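Putative short-chain dehydrogenase/reductase (Burkholderia xenovorans, PDB 5IZ4) probably reduces 3-oxoacyl-acyl carrier protein substrates with NADPH as a member of the short-chain dehydrogenase/reductase family, and binds ADP in its nucleotide pocket. Local coordinates at residues Asp96-Ile108 with Arg123-Thr136. Residues are numbered along the deposited sequence; the frame is centred on the assembly and turned at random.
Sequences DALINCAGTTRVI and RVYRVNLIGLYQMT. With ADP (adenosine-5'-diphosphate), chain B.
Strand 97-100 and helix 123-136 run nearly antiparallel, at 170° with axes 9.4 Å apart, and the chain draws closer beyond the strand until the CA atoms of Gly-103 and Asn-128 are 5.0 Å apart. There the side-chain amide of Asn-128 grips the backbone of Thr-104 twice. Its OD1 takes the N-H of Thr-104 (2.9 Å) on a lone pair in the carbonyl plane, and its ND2 gives a bond to Thr-104 O (3.1 Å). Ser-176 OG also bonds this ND2, which helps fix the amide's rotation. Asn-100 to Gly-103 probably corresponds to the Asn-Asn-Ala-Gly motif of classical SDR enzymes, and Asn-128 to the conserved helix asparagine that holds this loop. With chi1 at -168°, Thr-104 turns OG1 to Arg-123 NH1 (3.0 Å), which donates to it, and CG2 to Val-127 CG2. The bend of Arg-123 at chi3 (70°) brings its guanidinium round to Thr-104, while NE forms a salt bridge with Glu-120. Val-127 fits between loop and nucleotide: CG1 rests on Gly-103 CA (3.6 Å), and CG2 lies near N6 of ADP (3.5 Å). Gly-103 N bonds ADP O4'. Within the wider pi-type turn at 126-131, the Leu-132 N to Val-127 O bond is weak, and Val-127 O takes a bond from a water that also donates to Ala-102 O. Within the strand, Asn-100 lays CB against Leu-132 CD1. Its ND2 bonds Asn-157 and, weakly, Thr-136 OG1, which itself donates to Leu-132 O. Leu-98 CD2 packs on Thr-136 CA (3.5 Å). The strand lies between strands 16-20 and 153-158 of the parallel Rossmann sheet, while helices 78-92 and 171-191 flank the helix.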
ATOM      1  N   ASP A  96     -28.415  -7.149  -9.672  1.00 19.34           N
ATOM      2  CA  ASP A  96     -27.160  -7.640 -10.228  1.00 16.50           C
ATOM      3  C   ASP A  96     -25.970  -6.760  -9.882  1.00 20.55           C
ATOM      4  O   ASP A  96     -24.826  -7.220  -9.979  1.00 19.75           O
ATOM      5  CB  ASP A  96     -27.289  -7.767 -11.749  1.00 19.84           C
ATOM      6  CG  ASP A  96     -28.350  -8.772 -12.149  1.00 25.65           C
ATOM      7  OD1 ASP A  96     -29.547  -8.415 -12.159  1.00 26.81           O
ATOM      8  OD2 ASP A  96     -27.986  -9.930 -12.437  1.00 30.42           O
ATOM      9  N   ALA A  97     -26.207  -5.513  -9.483  1.00 21.07           N
ATOM     10  CA  ALA A  97     -25.133  -4.619  -9.075  1.00 20.21           C
ATOM     11  C   ALA A  97     -25.713  -3.566  -8.142  1.00 20.03           C
ATOM     12  O   ALA A  97     -26.846  -3.130  -8.333  1.00 18.74           O
ATOM     13  CB  ALA A  97     -24.472  -3.943 -10.282  1.00 20.12           C
ATOM     14  N   LEU A  98     -24.923  -3.167  -7.148  1.00 15.62           N
ATOM     15  CA  LEU A  98     -25.255  -2.061  -6.254  1.00 18.82           C
ATOM     16  C   LEU A  98     -24.089  -1.086  -6.312  1.00 19.64           C
ATOM     17  O   LEU A  98     -22.944  -1.481  -6.077  1.00 16.60           O
ATOM     18  CB  LEU A  98     -25.474  -2.549  -4.819  1.00 14.49           C
ATOM     19  CG  LEU A  98     -25.500  -1.457  -3.745  1.00 16.00           C
ATOM     20  CD1 LEU A  98     -26.727  -0.569  -3.912  1.00 18.98           C
ATOM     21  CD2 LEU A  98     -25.477  -2.114  -2.360  1.00 18.73           C
ATOM     22  N   ILE A  99     -24.371   0.173  -6.634  1.00 16.47           N
ATOM     23  CA  ILE A  99     -23.347   1.217  -6.681  1.00 15.63           C
ATOM     24  C   ILE A  99     -23.667   2.207  -5.561  1.00 19.63           C
ATOM     25  O   ILE A  99     -24.640   2.970  -5.646  1.00 17.37           O
ATOM     26  CB  ILE A  99     -23.295   1.918  -8.044  1.00 16.96           C
ATOM     27  CG1 ILE A  99     -23.539   0.932  -9.199  1.00 18.02           C
ATOM     28  CG2 ILE A  99     -21.943   2.619  -8.222  1.00 18.38           C
ATOM     29  CD1 ILE A  99     -22.437  -0.109  -9.407  1.00 16.94           C
ATOM     30  N   ASN A 100     -22.853   2.200  -4.507  1.00 17.61           N
ATOM     31  CA  ASN A 100     -23.077   3.042  -3.331  1.00 18.22           C
ATOM     32  C   ASN A 100     -22.449   4.412  -3.564  1.00 19.85           C
ATOM     33  O   ASN A 100     -21.281   4.636  -3.252  1.00 18.09           O
ATOM     34  CB  ASN A 100     -22.494   2.382  -2.084  1.00 15.89           C
ATOM     35  CG  ASN A 100     -23.294   1.174  -1.636  1.00 18.98           C
ATOM     36  OD1 ASN A 100     -24.482   1.284  -1.352  1.00 18.00           O
ATOM     37  ND2 ASN A 100     -22.649   0.004  -1.594  1.00 14.35           N
ATOM     38  N   CYS A 101     -23.241   5.353  -4.090  1.00 17.85           N
ATOM     39  CA  CYS A 101     -22.762   6.711  -4.328  1.00 19.17           C
ATOM     40  C   CYS A 101     -23.320   7.730  -3.343  1.00 21.26           C
ATOM     41  O   CYS A 101     -22.902   8.891  -3.382  1.00 20.15           O
ATOM     42  CB  CYS A 101     -23.094   7.174  -5.751  1.00 17.62           C
ATOM     43  SG  CYS A 101     -22.618   5.989  -7.036  1.00 20.15           S
ATOM     44  N   ALA A 102     -24.243   7.336  -2.475  1.00 16.44           N
ATOM     45  CA  ALA A 102     -24.746   8.264  -1.473  1.00 19.27           C
ATOM     46  C   ALA A 102     -23.604   8.682  -0.555  1.00 21.86           C
ATOM     47  O   ALA A 102     -22.817   7.842  -0.105  1.00 21.61           O
ATOM     48  CB  ALA A 102     -25.868   7.611  -0.670  1.00 17.87           C
ATOM     49  N   GLY A 103     -23.500   9.980  -0.295  1.00 20.27           N
ATOM     50  CA  GLY A 103     -22.449  10.446   0.595  1.00 21.41           C
ATOM     51  C   GLY A 103     -22.655  11.898   0.953  1.00 20.10           C
ATOM     52  O   GLY A 103     -23.488  12.595   0.368  1.00 26.16           O
ATOM     53  N   THR A 104     -21.886  12.348   1.941  1.00 21.41           N
ATOM     54  CA  THR A 104     -21.982  13.736   2.357  1.00 21.77           C
ATOM     55  C   THR A 104     -20.636  14.203   2.883  1.00 26.10           C
ATOM     56  O   THR A 104     -19.757  13.400   3.208  1.00 24.05           O
ATOM     57  CB  THR A 104     -23.068  13.943   3.422  1.00 23.71           C
ATOM     58  OG1 THR A 104     -23.317  15.344   3.580  1.00 22.81           O
ATOM     59  CG2 THR A 104     -22.611  13.378   4.756  1.00 26.71           C
ATOM     60  N   THR A 105     -20.481  15.519   2.944  1.00 22.99           N
ATOM     61  CA  THR A 105     -19.308  16.130   3.553  1.00 26.20           C
ATOM     62  C   THR A 105     -19.630  17.580   3.866  1.00 26.41           C
ATOM     63  O   THR A 105     -20.742  18.061   3.632  1.00 24.23           O
ATOM     64  CB  THR A 105     -18.073  16.039   2.651  1.00 26.10           C
ATOM     65  OG1 THR A 105     -16.914  16.424   3.405  1.00 22.11           O
ATOM     66  CG2 THR A 105     -18.214  16.942   1.431  1.00 29.45           C
ATOM     67  N   ARG A 106     -18.641  18.264   4.428  1.00 26.31           N
ATOM     68  CA  ARG A 106     -18.656  19.710   4.583  1.00 26.13           C
ATOM     69  C   ARG A 106     -17.204  20.156   4.613  1.00 28.45           C
ATOM     70  O   ARG A 106     -16.384  19.530   5.293  1.00 23.61           O
ATOM     71  CB  ARG A 106     -19.387  20.131   5.859  1.00 28.85           C
ATOM     72  CG  ARG A 106     -19.435  21.625   6.073  1.00 34.61           C
ATOM     73  CD  ARG A 106     -20.643  22.018   6.924  1.00 43.89           C
ATOM     74  NE  ARG A 106     -20.626  21.400   8.249  1.00 46.36           N
ATOM     75  CZ  ARG A 106     -19.920  21.859   9.278  1.00 54.25           C
ATOM     76  NH1 ARG A 106     -19.159  22.939   9.133  1.00 56.50           N
ATOM     77  NH2 ARG A 106     -19.967  21.237  10.454  1.00 47.69           N
ATOM     78  N   VAL A 107     -16.879  21.202   3.855  1.00 23.14           N
ATOM     79  CA  VAL A 107     -15.496  21.663   3.789  1.00 20.41           C
ATOM     80  C   VAL A 107     -15.115  22.308   5.116  1.00 20.31           C
ATOM     81  O   VAL A 107     -15.725  23.299   5.539  1.00 20.63           O
ATOM     82  CB  VAL A 107     -15.295  22.645   2.628  1.00 25.64           C
ATOM     83  CG1 VAL A 107     -13.865  23.176   2.631  1.00 25.70           C
ATOM     84  CG2 VAL A 107     -15.606  21.975   1.299  1.00 27.22           C
ATOM     85  N   ILE A 108     -14.104  21.745   5.772  1.00 18.00           N
ATOM     86  CA  ILE A 108     -13.510  22.285   6.996  1.00 19.60           C
ATOM     87  C   ILE A 108     -12.007  22.070   6.890  1.00 21.38           C
ATOM     88  O   ILE A 108     -11.579  20.918   6.764  1.00 20.11           O
ATOM     89  CB  ILE A 108     -14.040  21.587   8.256  1.00 18.11           C
ATOM     90  CG1 ILE A 108     -15.571  21.568   8.289  1.00 24.10           C
ATOM     91  CG2 ILE A 108     -13.482  22.256   9.501  1.00 17.99           C
ATOM     92  CD1 ILE A 108     -16.122  20.638   9.362  1.00 21.75           C
ATOM     93  N   ARG A 123     -21.944  12.706  11.642  1.00 17.53           N
ATOM     94  CA  ARG A 123     -22.852  13.020  10.543  1.00 18.51           C
ATOM     95  C   ARG A 123     -22.326  12.456   9.237  1.00 21.51           C
ATOM     96  O   ARG A 123     -23.076  11.871   8.445  1.00 20.56           O
ATOM     97  CB  ARG A 123     -23.040  14.533  10.424  1.00 19.98           C
ATOM     98  CG  ARG A 123     -24.139  14.956   9.435  1.00 20.18           C
ATOM     99  CD  ARG A 123     -24.094  16.455   9.151  1.00 19.12           C
ATOM    100  NE  ARG A 123     -22.908  16.788   8.364  1.00 19.68           N
ATOM    101  CZ  ARG A 123     -22.831  16.665   7.041  1.00 24.85           C
ATOM    102  NH1 ARG A 123     -23.883  16.229   6.349  1.00 22.00           N
ATOM    103  NH2 ARG A 123     -21.703  16.980   6.405  1.00 20.04           N
ATOM    104  N   VAL A 124     -21.027  12.607   9.004  1.00 18.31           N
ATOM    105  CA  VAL A 124     -20.417  12.127   7.770  0.68 18.58           C
ATOM    106  C   VAL A 124     -20.330  10.605   7.771  1.00 19.09           C
ATOM    107  O   VAL A 124     -20.571   9.946   6.749  1.00 16.93           O
ATOM    108  CB  VAL A 124     -19.031  12.777   7.608  0.68 21.43           C
ATOM    109  CG1 VAL A 124     -18.289  12.180   6.449  0.68 17.08           C
ATOM    110  CG2 VAL A 124     -19.176  14.286   7.442  0.68 17.17           C
ATOM    111  N   TYR A 125     -19.973  10.023   8.921  1.00 18.14           N
ATOM    112  CA  TYR A 125     -19.820   8.575   9.011  1.00 17.24           C
ATOM    113  C   TYR A 125     -21.155   7.875   8.822  1.00 19.25           C
ATOM    114  O   TYR A 125     -21.208   6.768   8.271  1.00 17.50           O
ATOM    115  CB  TYR A 125     -19.226   8.215  10.369  1.00 17.78           C
ATOM    116  CG  TYR A 125     -18.600   6.845  10.500  1.00 16.27           C
ATOM    117  CD1 TYR A 125     -19.171   5.877  11.316  1.00 15.72           C
ATOM    118  CD2 TYR A 125     -17.406   6.537   9.854  1.00 15.29           C
ATOM    119  CE1 TYR A 125     -18.575   4.622  11.478  1.00 17.87           C
ATOM    120  CE2 TYR A 125     -16.812   5.305  10.005  1.00 17.66           C
ATOM    121  CZ  TYR A 125     -17.398   4.343  10.810  1.00 17.96           C
ATOM    122  OH  TYR A 125     -16.783   3.102  10.973  1.00 16.95           O
ATOM    123  N   ARG A 126     -22.235   8.521   9.265  1.00 17.84           N
ATOM    124  CA  ARG A 126     -23.552   7.911   9.181  1.00 20.67           C
ATOM    125  C   ARG A 126     -23.950   7.654   7.735  1.00 16.97           C
ATOM    126  O   ARG A 126     -24.528   6.609   7.425  1.00 21.00           O
ATOM    127  CB  ARG A 126     -24.557   8.812   9.897  1.00 20.43           C
ATOM    128  CG  ARG A 126     -26.006   8.652   9.513  1.00 26.64           C
ATOM    129  CD  ARG A 126     -26.663   7.429  10.142  1.00 25.22           C
ATOM    130  NE  ARG A 126     -26.434   7.263  11.583  1.00 22.97           N
ATOM    131  CZ  ARG A 126     -26.913   6.229  12.265  1.00 18.02           C
ATOM    132  NH1 ARG A 126     -27.658   5.324  11.630  1.00 18.68           N
ATOM    133  NH2 ARG A 126     -26.665   6.090  13.563  1.00 19.80           N
ATOM    134  N   VAL A 127     -23.625   8.580   6.829  1.00 16.02           N
ATOM    135  CA  VAL A 127     -23.950   8.379   5.418  1.00 15.25           C
ATOM    136  C   VAL A 127     -22.875   7.555   4.732  1.00 19.81           C
ATOM    137  O   VAL A 127     -23.164   6.595   4.006  1.00 17.94           O
ATOM    138  CB  VAL A 127     -24.131   9.725   4.697  1.00 18.09           C
ATOM    139  CG1 VAL A 127     -24.590   9.481   3.261  1.00 19.14           C
ATOM    140  CG2 VAL A 127     -25.094  10.647   5.454  1.00 17.61           C
ATOM    141  N   ASN A 128     -21.611   7.928   4.933  1.00 15.35           N
ATOM    142  CA  ASN A 128     -20.561   7.410   4.073  1.00 15.06           C
ATOM    143  C   ASN A 128     -20.191   5.981   4.421  1.00 22.61           C
ATOM    144  O   ASN A 128     -19.789   5.216   3.534  1.00 19.51           O
ATOM    145  CB  ASN A 128     -19.321   8.310   4.157  1.00 14.90           C
ATOM    146  CG  ASN A 128     -19.567   9.689   3.597  1.00 18.21           C
ATOM    147  OD1 ASN A 128     -20.669  10.006   3.148  1.00 23.02           O
ATOM    148  ND2 ASN A 128     -18.542  10.529   3.623  1.00 17.52           N
ATOM    149  N   LEU A 129     -20.317   5.597   5.691  1.00 16.50           N
ATOM    150  CA  LEU A 129     -19.882   4.274   6.111  1.00 17.29           C
ATOM    151  C   LEU A 129     -21.053   3.432   6.591  1.00 19.24           C
ATOM    152  O   LEU A 129     -21.302   2.364   6.023  1.00 18.21           O
ATOM    153  CB  LEU A 129     -18.793   4.383   7.197  1.00 15.18           C
ATOM    154  CG  LEU A 129     -18.046   3.104   7.596  1.00 14.86           C
ATOM    155  CD1 LEU A 129     -18.912   2.159   8.449  1.00 15.18           C
ATOM    156  CD2 LEU A 129     -17.500   2.391   6.359  1.00 16.46           C
ATOM    157  N   ILE A 130     -21.769   3.873   7.632  1.00 14.87           N
ATOM    158  CA  ILE A 130     -22.893   3.090   8.131  1.00 17.81           C
ATOM    159  C   ILE A 130     -23.944   2.933   7.040  1.00 19.09           C
ATOM    160  O   ILE A 130     -24.438   1.829   6.787  1.00 18.51           O
ATOM    161  CB  ILE A 130     -23.488   3.734   9.395  1.00 14.08           C
ATOM    162  CG1 ILE A 130     -22.435   3.727  10.512  1.00 17.51           C
ATOM    163  CG2 ILE A 130     -24.757   2.979   9.799  1.00 16.29           C
ATOM    164  CD1 ILE A 130     -22.840   4.428  11.787  1.00 19.06           C
ATOM    165  N   GLY A 131     -24.292   4.039   6.371  1.00 18.16           N
ATOM    166  CA  GLY A 131     -25.308   3.971   5.333  1.00 19.30           C
ATOM    167  C   GLY A 131     -24.893   3.079   4.181  1.00 18.03           C
ATOM    168  O   GLY A 131     -25.709   2.328   3.632  1.00 19.15           O
ATOM    169  N   LEU A 132     -23.615   3.135   3.813  1.00 17.46           N
ATOM    170  CA  LEU A 132     -23.108   2.284   2.746  1.00 16.69           C
ATOM    171  C   LEU A 132     -23.182   0.815   3.145  1.00 18.03           C
ATOM    172  O   LEU A 132     -23.614  -0.031   2.352  1.00 18.39           O
ATOM    173  CB  LEU A 132     -21.684   2.709   2.409  1.00 16.36           C
ATOM    174  CG  LEU A 132     -20.931   1.978   1.290  1.00 15.79           C
ATOM    175  CD1 LEU A 132     -19.970   2.937   0.583  1.00 16.27           C
ATOM    176  CD2 LEU A 132     -20.183   0.784   1.858  1.00 16.21           C
ATOM    177  N   TYR A 133     -22.789   0.498   4.380  1.00 15.22           N
ATOM    178  CA  TYR A 133     -22.924  -0.867   4.879  1.00 13.36           C
ATOM    179  C   TYR A 133     -24.385  -1.316   4.906  1.00 17.66           C
ATOM    180  O   TYR A 133     -24.709  -2.447   4.515  1.00 17.37           O
ATOM    181  CB  TYR A 133     -22.318  -0.978   6.275  1.00 16.90           C
ATOM    182  CG  TYR A 133     -22.551  -2.336   6.890  1.00 17.71           C
ATOM    183  CD1 TYR A 133     -23.622  -2.559   7.752  1.00 17.50           C
ATOM    184  CD2 TYR A 133     -21.711  -3.406   6.588  1.00 19.13           C
ATOM    185  CE1 TYR A 133     -23.852  -3.807   8.306  1.00 18.55           C
ATOM    186  CE2 TYR A 133     -21.923  -4.659   7.136  1.00 19.88           C
ATOM    187  CZ  TYR A 133     -23.003  -4.853   7.995  1.00 18.34           C
ATOM    188  OH  TYR A 133     -23.217  -6.096   8.533  1.00 18.65           O
ATOM    189  N   GLN A 134     -25.280  -0.459   5.404  1.00 17.80           N
ATOM    190  CA  GLN A 134     -26.675  -0.864   5.549  1.00 18.52           C
ATOM    191  C   GLN A 134     -27.318  -1.130   4.193  1.00 18.51           C
ATOM    192  O   GLN A 134     -28.111  -2.069   4.047  1.00 19.54           O
ATOM    193  CB  GLN A 134     -27.451   0.198   6.335  1.00 16.28           C
ATOM    194  CG  GLN A 134     -27.069   0.203   7.825  1.00 15.37           C
ATOM    195  CD  GLN A 134     -27.846   1.217   8.668  1.00 18.41           C
ATOM    196  OE1 GLN A 134     -28.033   1.010   9.867  1.00 19.24           O
ATOM    197  NE2 GLN A 134     -28.269   2.325   8.054  1.00 20.04           N
ATOM    198  N   MET A 135     -26.974  -0.327   3.185  1.00 17.03           N
ATOM    199  CA  MET A 135     -27.506  -0.551   1.845  1.00 17.70           C
ATOM    200  C   MET A 135     -26.979  -1.860   1.273  1.00 19.37           C
ATOM    201  O   MET A 135     -27.737  -2.662   0.713  1.00 18.07           O
ATOM    202  CB  MET A 135     -27.132   0.622   0.936  1.00 18.02           C
ATOM    203  CG  MET A 135     -27.916   0.662  -0.354  1.00 21.76           C
ATOM    204  SD  MET A 135     -29.677   0.953  -0.036  1.00 22.95           S
ATOM    205  CE  MET A 135     -30.366   0.214  -1.515  1.00 25.48           C
ATOM    206  N   THR A 136     -25.673  -2.092   1.420  1.00 17.79           N
ATOM    207  CA  THR A 136     -25.069  -3.322   0.927  1.00 16.38           C
ATOM    208  C   THR A 136     -25.689  -4.538   1.603  1.00 17.26           C
ATOM    209  O   THR A 136     -26.096  -5.492   0.930  1.00 17.60           O
ATOM    210  CB  THR A 136     -23.561  -3.294   1.157  1.00 16.90           C
ATOM    211  OG1 THR A 136     -22.983  -2.157   0.496  1.00 18.53           O
ATOM    212  CG2 THR A 136     -22.936  -4.552   0.592  1.00 16.98           C
TER
HETATM  213  PB  ADP B 300     -20.403  13.041  -6.103  1.00 75.41           P
HETATM  214  O1B ADP B 300     -20.664  11.990  -4.964  1.00 78.40           O
HETATM  215  O2B ADP B 300     -21.123  12.788  -7.459  1.00 71.57           O
HETATM  216  O3B ADP B 300     -18.951  13.605  -6.226  1.00 84.00           O
HETATM  217  PA  ADP B 300     -22.886  14.437  -5.033  1.00 60.68           P
HETATM  218  O1A ADP B 300     -23.085  15.244  -3.627  1.00 54.81           O
HETATM  219  O2A ADP B 300     -23.811  15.019  -6.148  1.00 64.01           O
HETATM  220  O3A ADP B 300     -21.324  14.389  -5.296  1.00 75.39           O
HETATM  221  O5' ADP B 300     -23.462  12.969  -4.530  1.00 56.09           O
HETATM  222  C5' ADP B 300     -23.917  12.741  -3.186  1.00 32.72           C
HETATM  223  C4' ADP B 300     -25.350  12.227  -3.342  1.00 31.35           C
HETATM  224  O4' ADP B 300     -25.767  11.492  -2.123  1.00 23.89           O
HETATM  225  C3' ADP B 300     -26.404  13.346  -3.538  1.00 28.52           C
HETATM  226  O3' ADP B 300     -27.443  12.940  -4.384  1.00 36.78           O
HETATM  227  C2' ADP B 300     -26.936  13.476  -2.084  1.00 31.17           C
HETATM  228  O2' ADP B 300     -28.237  14.057  -2.180  1.00 38.43           O
HETATM  229  C1' ADP B 300     -27.001  12.016  -1.675  1.00 22.00           C
HETATM  230  N9  ADP B 300     -27.113  11.869  -0.209  1.00 22.36           N
HETATM  231  C8  ADP B 300     -26.579  12.671   0.812  1.00 21.72           C
HETATM  232  N7  ADP B 300     -26.917  12.208   1.992  1.00 21.69           N
HETATM  233  C5  ADP B 300     -27.687  11.086   1.755  1.00 22.64           C
HETATM  234  C6  ADP B 300     -28.319  10.195   2.603  1.00 18.53           C
HETATM  235  N6  ADP B 300     -28.238  10.352   3.947  1.00 22.84           N
HETATM  236  N1  ADP B 300     -29.011   9.177   2.077  1.00 18.56           N
HETATM  237  C2  ADP B 300     -29.082   9.056   0.740  1.00 18.47           C
HETATM  238  N3  ADP B 300     -28.515   9.863  -0.137  1.00 23.66           N
HETATM  239  C4  ADP B 300     -27.813  10.874   0.396  1.00 23.10           C
HETATM  240  O   HOH W   1     -23.622   5.435   1.280  1.00 20.76           O